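Local coordinates for membrane attack complex assembly inhibitor BGA71 (Borreliella bavariensis, PDB 6FMH), which probably inhibits assembly of the complement membrane attack complex as an outer surface protein of a Lyme disease spirochaete, at residues A[37-42]-A[74-79]; A[84-89]-A[171-176]. All blocks are in the same frame, centred on the assembly; numbering follows the deposited sequence.

Contact 1 (A[37-42]-A[74-79]); sequences QGINFL and QKINTL
With its first torsion at 175°, Phe41 swings its ring away from its own backbone N and across to the helix, where it meets the CG2 branch of Ile76; that methyl is likewise trans to its backbone N, chi1 being -70° when measured to CG1. The two side chains cross at about a right angle, and Phe41 CD1 comes to 3.5 Å from Ile76 CG2, an oblique approach to the ring. One turn on, Leu79 lies at the ring edge near its plane, its CG 4.1 Å from Phe41 CZ. The end of the Ile39 chain, CD1, reaches Ile76 CG2 at 4.1 Å, so that one methyl of the helix serves both loop residues. Beside it, the side chain of Asn77 comes from the opposite direction to cover the end of Ile39 at the more exposed border. Ile34 of helix 12-36 touches both Ile39 and Ile76, while Ile65 of helix 55-68 packs on Phe41 and Leu79. The arrangement is that of a loop between helices 12-36 and 43-46 that inserts aliphatic and aromatic side chains against a neighbouring helix, as part of the hydrophobic core of an all-helical fold.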
ATOM      1  N   GLN A  37      -9.477  22.040  -1.928  1.00 24.06           N
ATOM      2  CA  GLN A  37      -9.882  23.340  -2.421  1.00 25.03           C
ATOM      3  C   GLN A  37     -10.832  23.310  -3.649  1.00 24.94           C
ATOM      4  O   GLN A  37     -10.913  24.284  -4.408  1.00 21.64           O
ATOM      5  CB  GLN A  37      -8.576  24.136  -2.746  1.00 26.27           C
ATOM      6  CG  GLN A  37      -7.696  24.405  -1.487  1.00 25.14           C
ATOM      7  CD  GLN A  37      -8.312  25.483  -0.667  1.00 25.50           C
ATOM      8  OE1 GLN A  37      -8.826  25.307   0.473  1.00 29.07           O
ATOM      9  NE2 GLN A  37      -8.290  26.636  -1.251  1.00 26.77           N
ATOM     10  N   GLY A  38     -11.511  22.190  -3.880  1.00 28.60           N
ATOM     11  CA  GLY A  38     -12.582  22.121  -4.902  1.00 30.39           C
ATOM     12  C   GLY A  38     -12.187  21.965  -6.370  1.00 32.11           C
ATOM     13  O   GLY A  38     -13.047  21.844  -7.224  1.00 34.17           O
ATOM     14  N   ILE A  39     -10.896  21.979  -6.676  1.00 37.66           N
ATOM     15  CA  ILE A  39     -10.399  21.589  -8.014  1.00 43.70           C
ATOM     16  C   ILE A  39     -10.747  20.109  -8.235  1.00 45.45           C
ATOM     17  O   ILE A  39     -10.259  19.262  -7.490  1.00 57.98           O
ATOM     18  CB  ILE A  39      -8.865  21.815  -8.100  1.00 48.88           C
ATOM     19  CG1 ILE A  39      -8.233  21.528  -9.466  1.00 51.39           C
ATOM     20  CG2 ILE A  39      -8.114  20.956  -7.102  1.00 50.43           C
ATOM     21  CD1 ILE A  39      -6.964  22.343  -9.639  1.00 50.20           C
ATOM     22  N   ASN A  40     -11.624  19.810  -9.190  1.00 38.84           N
ATOM     23  CA  ASN A  40     -12.091  18.426  -9.359  1.00 33.93           C
ATOM     24  C   ASN A  40     -11.416  17.941 -10.613  1.00 29.86           C
ATOM     25  O   ASN A  40     -11.970  17.961 -11.725  1.00 30.13           O
ATOM     26  CB  ASN A  40     -13.635  18.249  -9.397  1.00 40.72           C
ATOM     27  CG  ASN A  40     -14.118  16.842  -8.937  1.00 38.55           C
ATOM     28  OD1 ASN A  40     -13.433  15.854  -9.079  1.00 29.54           O
ATOM     29  ND2 ASN A  40     -15.336  16.788  -8.379  1.00 41.96           N
ATOM     30  N   PHE A  41     -10.153  17.596 -10.452  1.00 26.03           N
ATOM     31  CA  PHE A  41      -9.257  17.388 -11.594  1.00 23.07           C
ATOM     32  C   PHE A  41      -9.831  16.408 -12.593  1.00 21.29           C
ATOM     33  O   PHE A  41      -9.749  16.621 -13.803  1.00 25.18           O
ATOM     34  CB  PHE A  41      -7.866  16.964 -11.084  1.00 23.30           C
ATOM     35  CG  PHE A  41      -6.901  16.599 -12.170  1.00 23.19           C
ATOM     36  CD1 PHE A  41      -6.660  17.463 -13.256  1.00 21.84           C
ATOM     37  CD2 PHE A  41      -6.258  15.375 -12.139  1.00 22.66           C
ATOM     38  CE1 PHE A  41      -5.803  17.098 -14.280  1.00 21.96           C
ATOM     39  CE2 PHE A  41      -5.388  15.010 -13.165  1.00 23.09           C
ATOM     40  CZ  PHE A  41      -5.169  15.865 -14.244  1.00 22.56           C
ATOM     41  N   LEU A  42     -10.434  15.343 -12.120  1.00 18.16           N
ATOM     42  CA  LEU A  42     -10.911  14.325 -13.019  1.00 16.83           C
ATOM     43  C   LEU A  42     -12.417  14.254 -13.037  1.00 16.80           C
ATOM     44  O   LEU A  42     -12.988  13.224 -13.403  1.00 17.41           O
ATOM     45  CB  LEU A  42     -10.324  12.952 -12.632  1.00 16.39           C
ATOM     46  CG  LEU A  42      -8.797  12.822 -12.754  1.00 15.27           C
ATOM     47  CD1 LEU A  42      -8.331  11.571 -12.075  1.00 15.66           C
ATOM     48  CD2 LEU A  42      -8.336  12.794 -14.186  1.00 15.28           C
ATOM     49  N   GLN A  74      -2.218  25.666 -10.897  1.00 13.68           N
ATOM     50  CA  GLN A  74      -2.387  26.268 -12.198  1.00 13.31           C
ATOM     51  C   GLN A  74      -2.086  25.295 -13.347  1.00 13.75           C
ATOM     52  O   GLN A  74      -2.909  25.062 -14.222  1.00 12.44           O
ATOM     53  CB  GLN A  74      -1.490  27.496 -12.312  1.00 12.14           C
ATOM     54  CG  GLN A  74      -1.973  28.364 -13.409  1.00 11.29           C
ATOM     55  CD  GLN A  74      -1.691  29.777 -13.256  1.00 10.62           C
ATOM     56  OE1 GLN A  74      -1.358  30.276 -12.172  1.00  9.26           O
ATOM     57  NE2 GLN A  74      -1.950  30.492 -14.359  1.00 10.30           N
ATOM     58  N   LYS A  75      -0.927  24.701 -13.254  1.00 15.47           N
ATOM     59  CA  LYS A  75      -0.528  23.653 -14.155  1.00 19.56           C
ATOM     60  C   LYS A  75      -1.512  22.476 -14.241  1.00 21.96           C
ATOM     61  O   LYS A  75      -1.810  21.983 -15.336  1.00 22.59           O
ATOM     62  CB  LYS A  75       0.843  23.143 -13.731  1.00 20.42           C
ATOM     63  CG  LYS A  75       1.930  24.192 -13.917  1.00 20.41           C
ATOM     64  CD  LYS A  75       3.285  23.644 -13.555  1.00 22.01           C
ATOM     65  CE  LYS A  75       4.390  24.588 -13.972  1.00 21.80           C
ATOM     66  NZ  LYS A  75       5.545  23.831 -14.523  1.00 23.15           N
ATOM     67  N   ILE A  76      -2.042  22.055 -13.100  1.00 23.55           N
ATOM     68  CA  ILE A  76      -2.977  20.969 -13.074  1.00 27.23           C
ATOM     69  C   ILE A  76      -4.240  21.378 -13.789  1.00 27.76           C
ATOM     70  O   ILE A  76      -4.918  20.550 -14.403  1.00 28.28           O
ATOM     71  CB  ILE A  76      -3.350  20.593 -11.615  1.00 30.63           C
ATOM     72  CG1 ILE A  76      -2.174  19.947 -10.898  1.00 34.76           C
ATOM     73  CG2 ILE A  76      -4.545  19.633 -11.550  1.00 32.63           C
ATOM     74  CD1 ILE A  76      -2.308  19.990  -9.390  1.00 39.72           C
ATOM     75  N   ASN A  77      -4.633  22.624 -13.593  1.00 27.54           N
ATOM     76  CA  ASN A  77      -5.841  23.125 -14.243  1.00 27.92           C
ATOM     77  C   ASN A  77      -5.685  23.159 -15.745  1.00 24.25           C
ATOM     78  O   ASN A  77      -6.610  22.872 -16.473  1.00 24.48           O
ATOM     79  CB  ASN A  77      -6.207  24.517 -13.711  1.00 26.67           C
ATOM     80  CG  ASN A  77      -6.925  24.481 -12.388  1.00 28.15           C
ATOM     81  OD1 ASN A  77      -6.523  25.193 -11.470  1.00 38.64           O
ATOM     82  ND2 ASN A  77      -7.981  23.696 -12.259  1.00 27.77           N
ATOM     83  N   THR A  78      -4.514  23.531 -16.200  1.00 24.31           N
ATOM     84  CA  THR A  78      -4.219  23.548 -17.640  1.00 24.92           C
ATOM     85  C   THR A  78      -4.320  22.163 -18.238  1.00 25.49           C
ATOM     86  O   THR A  78      -4.873  21.981 -19.346  1.00 26.67           O
ATOM     87  CB  THR A  78      -2.795  24.053 -17.853  1.00 24.74           C
ATOM     88  OG1 THR A  78      -2.634  25.265 -17.088  1.00 28.36           O
ATOM     89  CG2 THR A  78      -2.517  24.327 -19.280  1.00 25.04           C
ATOM     90  N   LEU A  79      -3.775  21.190 -17.509  1.00 23.34           N
ATOM     91  CA  LEU A  79      -3.819  19.836 -17.965  1.00 22.79           C
ATOM     92  C   LEU A  79      -5.260  19.377 -18.000  1.00 20.34           C
ATOM     93  O   LEU A  79      -5.661  18.603 -18.866  1.00 21.11           O
ATOM     94  CB  LEU A  79      -3.004  18.924 -17.039  1.00 24.56           C
ATOM     95  CG  LEU A  79      -3.009  17.403 -17.383  1.00 25.80           C
ATOM     96  CD1 LEU A  79      -2.906  17.094 -18.870  1.00 26.19           C
ATOM     97  CD2 LEU A  79      -1.885  16.688 -16.675  1.00 26.18           C
TER

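Contact 2 (A[84-89]-A[171-176])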
ATOM      1  N   GLU A  84     -10.001  17.757 -21.009  1.00 20.46           N
ATOM      2  CA  GLU A  84     -11.436  17.991 -21.218  1.00 20.91           C
ATOM      3  C   GLU A  84     -11.782  18.473 -22.617  1.00 19.38           C
ATOM      4  O   GLU A  84     -12.816  18.139 -23.158  1.00 19.50           O
ATOM      5  CB  GLU A  84     -11.958  18.979 -20.195  1.00 23.34           C
ATOM      6  CG  GLU A  84     -12.178  18.332 -18.848  1.00 26.35           C
ATOM      7  CD  GLU A  84     -12.616  19.312 -17.770  1.00 30.94           C
ATOM      8  OE1 GLU A  84     -12.787  20.502 -18.068  1.00 36.95           O
ATOM      9  OE2 GLU A  84     -12.839  18.873 -16.633  1.00 33.90           O
ATOM     10  N   THR A  85     -10.909  19.255 -23.215  1.00 18.56           N
ATOM     11  CA  THR A  85     -11.026  19.530 -24.646  1.00 18.28           C
ATOM     12  C   THR A  85     -11.084  18.208 -25.439  1.00 16.92           C
ATOM     13  O   THR A  85     -11.989  18.007 -26.238  1.00 15.77           O
ATOM     14  CB  THR A  85      -9.819  20.341 -25.119  1.00 19.43           C
ATOM     15  OG1 THR A  85      -9.623  21.453 -24.217  1.00 23.34           O
ATOM     16  CG2 THR A  85      -9.970  20.831 -26.545  1.00 18.88           C
ATOM     17  N   LEU A  86     -10.105  17.334 -25.215  1.00 16.39           N
ATOM     18  CA  LEU A  86      -9.969  16.096 -25.984  1.00 16.38           C
ATOM     19  C   LEU A  86     -11.166  15.199 -25.737  1.00 16.53           C
ATOM     20  O   LEU A  86     -11.695  14.605 -26.683  1.00 14.84           O
ATOM     21  CB  LEU A  86      -8.671  15.342 -25.629  1.00 16.39           C
ATOM     22  CG  LEU A  86      -7.356  15.975 -26.061  1.00 16.32           C
ATOM     23  CD1 LEU A  86      -6.136  15.244 -25.519  1.00 15.83           C
ATOM     24  CD2 LEU A  86      -7.260  16.067 -27.566  1.00 16.86           C
ATOM     25  N   TYR A  87     -11.592  15.135 -24.477  1.00 16.87           N
ATOM     26  CA  TYR A  87     -12.742  14.341 -24.066  1.00 19.46           C
ATOM     27  C   TYR A  87     -14.028  14.838 -24.714  1.00 21.00           C
ATOM     28  O   TYR A  87     -14.845  14.053 -25.180  1.00 20.90           O
ATOM     29  CB  TYR A  87     -12.924  14.410 -22.544  1.00 22.28           C
ATOM     30  CG  TYR A  87     -13.977  13.493 -21.994  1.00 24.89           C
ATOM     31  CD1 TYR A  87     -15.328  13.863 -21.992  1.00 27.15           C
ATOM     32  CD2 TYR A  87     -13.644  12.263 -21.481  1.00 25.95           C
ATOM     33  CE1 TYR A  87     -16.317  13.017 -21.510  1.00 27.42           C
ATOM     34  CE2 TYR A  87     -14.622  11.435 -20.971  1.00 27.70           C
ATOM     35  CZ  TYR A  87     -15.962  11.814 -21.000  1.00 27.33           C
ATOM     36  OH  TYR A  87     -16.957  10.981 -20.508  1.00 29.67           O
ATOM     37  N   ASN A  88     -14.214  16.148 -24.752  1.00 22.77           N
ATOM     38  CA  ASN A  88     -15.415  16.702 -25.350  1.00 25.33           C
ATOM     39  C   ASN A  88     -15.490  16.625 -26.867  1.00 28.17           C
ATOM     40  O   ASN A  88     -16.540  16.941 -27.440  1.00 29.21           O
ATOM     41  CB  ASN A  88     -15.630  18.134 -24.905  1.00 25.43           C
ATOM     42  CG  ASN A  88     -15.935  18.223 -23.471  1.00 25.36           C
ATOM     43  OD1 ASN A  88     -16.546  17.309 -22.912  1.00 31.77           O
ATOM     44  ND2 ASN A  88     -15.519  19.302 -22.834  1.00 25.36           N
ATOM     45  N   LYS A  89     -14.408  16.221 -27.520  1.00 30.01           N
ATOM     46  CA  LYS A  89     -14.469  15.908 -28.935  1.00 32.18           C
ATOM     47  C   LYS A  89     -14.486  14.413 -29.115  1.00 30.78           C
ATOM     48  O   LYS A  89     -13.455  13.765 -29.035  1.00 36.53           O
ATOM     49  CB  LYS A  89     -13.294  16.518 -29.674  1.00 35.99           C
ATOM     50  CG  LYS A  89     -13.578  17.945 -30.130  1.00 41.35           C
ATOM     51  CD  LYS A  89     -14.321  17.924 -31.447  1.00 43.03           C
ATOM     52  CE  LYS A  89     -14.504  19.320 -32.021  1.00 45.09           C
ATOM     53  NZ  LYS A  89     -15.183  19.233 -33.341  1.00 48.02           N
ATOM     54  N   THR A 171      -5.360  26.097 -29.917  1.00 24.15           N
ATOM     55  CA  THR A 171      -6.346  26.587 -30.859  1.00 24.02           C
ATOM     56  C   THR A 171      -7.017  25.460 -31.608  1.00 24.78           C
ATOM     57  O   THR A 171      -8.136  25.613 -32.083  1.00 27.55           O
ATOM     58  CB  THR A 171      -5.622  27.484 -31.840  1.00 24.66           C
ATOM     59  OG1 THR A 171      -5.360  28.738 -31.178  1.00 23.66           O
ATOM     60  CG2 THR A 171      -6.428  27.702 -33.142  1.00 25.42           C
ATOM     61  N   ASN A 172      -6.328  24.333 -31.728  1.00 23.77           N
ATOM     62  CA  ASN A 172      -6.755  23.293 -32.641  1.00 22.32           C
ATOM     63  C   ASN A 172      -6.741  21.964 -31.969  1.00 20.22           C
ATOM     64  O   ASN A 172      -5.669  21.414 -31.683  1.00 20.30           O
ATOM     65  CB  ASN A 172      -5.806  23.305 -33.841  1.00 24.83           C
ATOM     66  CG  ASN A 172      -6.328  22.506 -35.018  1.00 25.96           C
ATOM     67  OD1 ASN A 172      -7.169  21.623 -34.867  1.00 30.61           O
ATOM     68  ND2 ASN A 172      -5.832  22.824 -36.199  1.00 25.33           N
ATOM     69  N   VAL A 173      -7.926  21.468 -31.647  1.00 19.44           N
ATOM     70  CA  VAL A 173      -8.052  20.163 -31.001  1.00 19.34           C
ATOM     71  C   VAL A 173      -7.405  19.052 -31.785  1.00 19.40           C
ATOM     72  O   VAL A 173      -6.748  18.215 -31.192  1.00 20.19           O
ATOM     73  CB  VAL A 173      -9.463  19.618 -30.766  1.00 19.02           C
ATOM     74  CG1 VAL A 173      -9.406  18.801 -29.480  1.00 18.77           C
ATOM     75  CG2 VAL A 173     -10.515  20.681 -30.662  1.00 18.71           C
ATOM     76  N   ASP A 174      -7.578  19.048 -33.101  1.00 18.37           N
ATOM     77  CA  ASP A 174      -6.925  18.047 -33.938  1.00 18.03           C
ATOM     78  C   ASP A 174      -5.415  18.099 -33.807  1.00 16.93           C
ATOM     79  O   ASP A 174      -4.764  17.089 -33.656  1.00 15.79           O
ATOM     80  CB  ASP A 174      -7.316  18.245 -35.394  1.00 18.71           C
ATOM     81  CG  ASP A 174      -8.795  17.963 -35.633  1.00 18.95           C
ATOM     82  OD1 ASP A 174      -9.419  17.191 -34.902  1.00 19.18           O
ATOM     83  OD2 ASP A 174      -9.356  18.524 -36.555  1.00 19.82           O
ATOM     84  N   ALA A 175      -4.879  19.315 -33.773  1.00 16.98           N
ATOM     85  CA  ALA A 175      -3.456  19.500 -33.564  1.00 16.78           C
ATOM     86  C   ALA A 175      -3.129  18.951 -32.204  1.00 16.43           C
ATOM     87  O   ALA A 175      -2.161  18.210 -32.055  1.00 15.58           O
ATOM     88  CB  ALA A 175      -3.062  20.973 -33.671  1.00 16.36           C
ATOM     89  N   LEU A 176      -3.949  19.334 -31.214  1.00 16.32           N
ATOM     90  CA  LEU A 176      -3.744  18.912 -29.831  1.00 15.90           C
ATOM     91  C   LEU A 176      -3.661  17.392 -29.749  1.00 15.15           C
ATOM     92  O   LEU A 176      -2.701  16.847 -29.205  1.00 14.25           O
ATOM     93  CB  LEU A 176      -4.875  19.395 -28.953  1.00 16.69           C
ATOM     94  CG  LEU A 176      -4.776  18.984 -27.478  1.00 17.27           C
ATOM     95  CD1 LEU A 176      -3.531  19.575 -26.865  1.00 17.52           C
ATOM     96  CD2 LEU A 176      -6.025  19.465 -26.748  1.00 16.96           C
TER
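Val173 has the most surface buried here, and its two methyls divide the work. CG1 meets the methyl of Thr85, at 3.6 Å from Thr85 CG2, and also approaches Leu86, with its CD2 4.0 Å away from Val173 CG1. The other methyl, CG2, turns to the aliphatic stem of Lys89, whose CG lies 4.1 Å from Val173 CG2. The valine thus sits among Thr85 and Leu86 of the last turn of helix 73-88 and Lys89 just past its end, and its side chain meets those of Thr85 and Lys89 at a slant.

Leu86 and Leu176 form the more deeply buried half of the contact. Leu176 is extended from its backbone N (chi1 179°), which carries its branch toward the facing helix; there its CD2 comes to 3.7 Å from Leu86 CD2. The CG of each leucine lies nearly as close to the CD2 of the other, so the two branches mesh as they cross at an angle. Around this pair, His92 and Ser96 of helix 90-123 touch Leu86, as do Ala177 and Met180 further along helix 173-183, and Ile169 packs on Leu176.

Thr85 shows how a threonine can serve two settings. Its methyl faces Val173, while OG1 turns back along its own helix to bond to the carbonyl oxygen of Glu81. On the other segment, Asn172 is the N-cap of helix 173-183: its OD1 accepts weak bonds from the backbone N atoms of Asp174 and Ala175, at 3.1 Å from Asp174 N. The cap and the packing valine are consecutive residues. The whole is apolar helix-helix packing in an all-helical domain, joining the C-terminal end of helix 73-88 to the capped first turn of helix 173-183.

Overall arrangement
Both contacts draw on helix 73-88, contact 1 near its start and contact 2 at its end, and their centres lie about 17 Å apart. The nearest atoms of the two are about 5 Å from each other, so they do not touch. Along the chain they come in series: contact 1 closes before contact 2 opens. Contact 1 ties the helix to the loop that follows helix 12-36, whereas contact 2 ties it to helix 173-183, late in the chain. One helix therefore joins N-terminal and C-terminal parts of the all-helical domain, and neither contact's segments touch the second chain of the assembly.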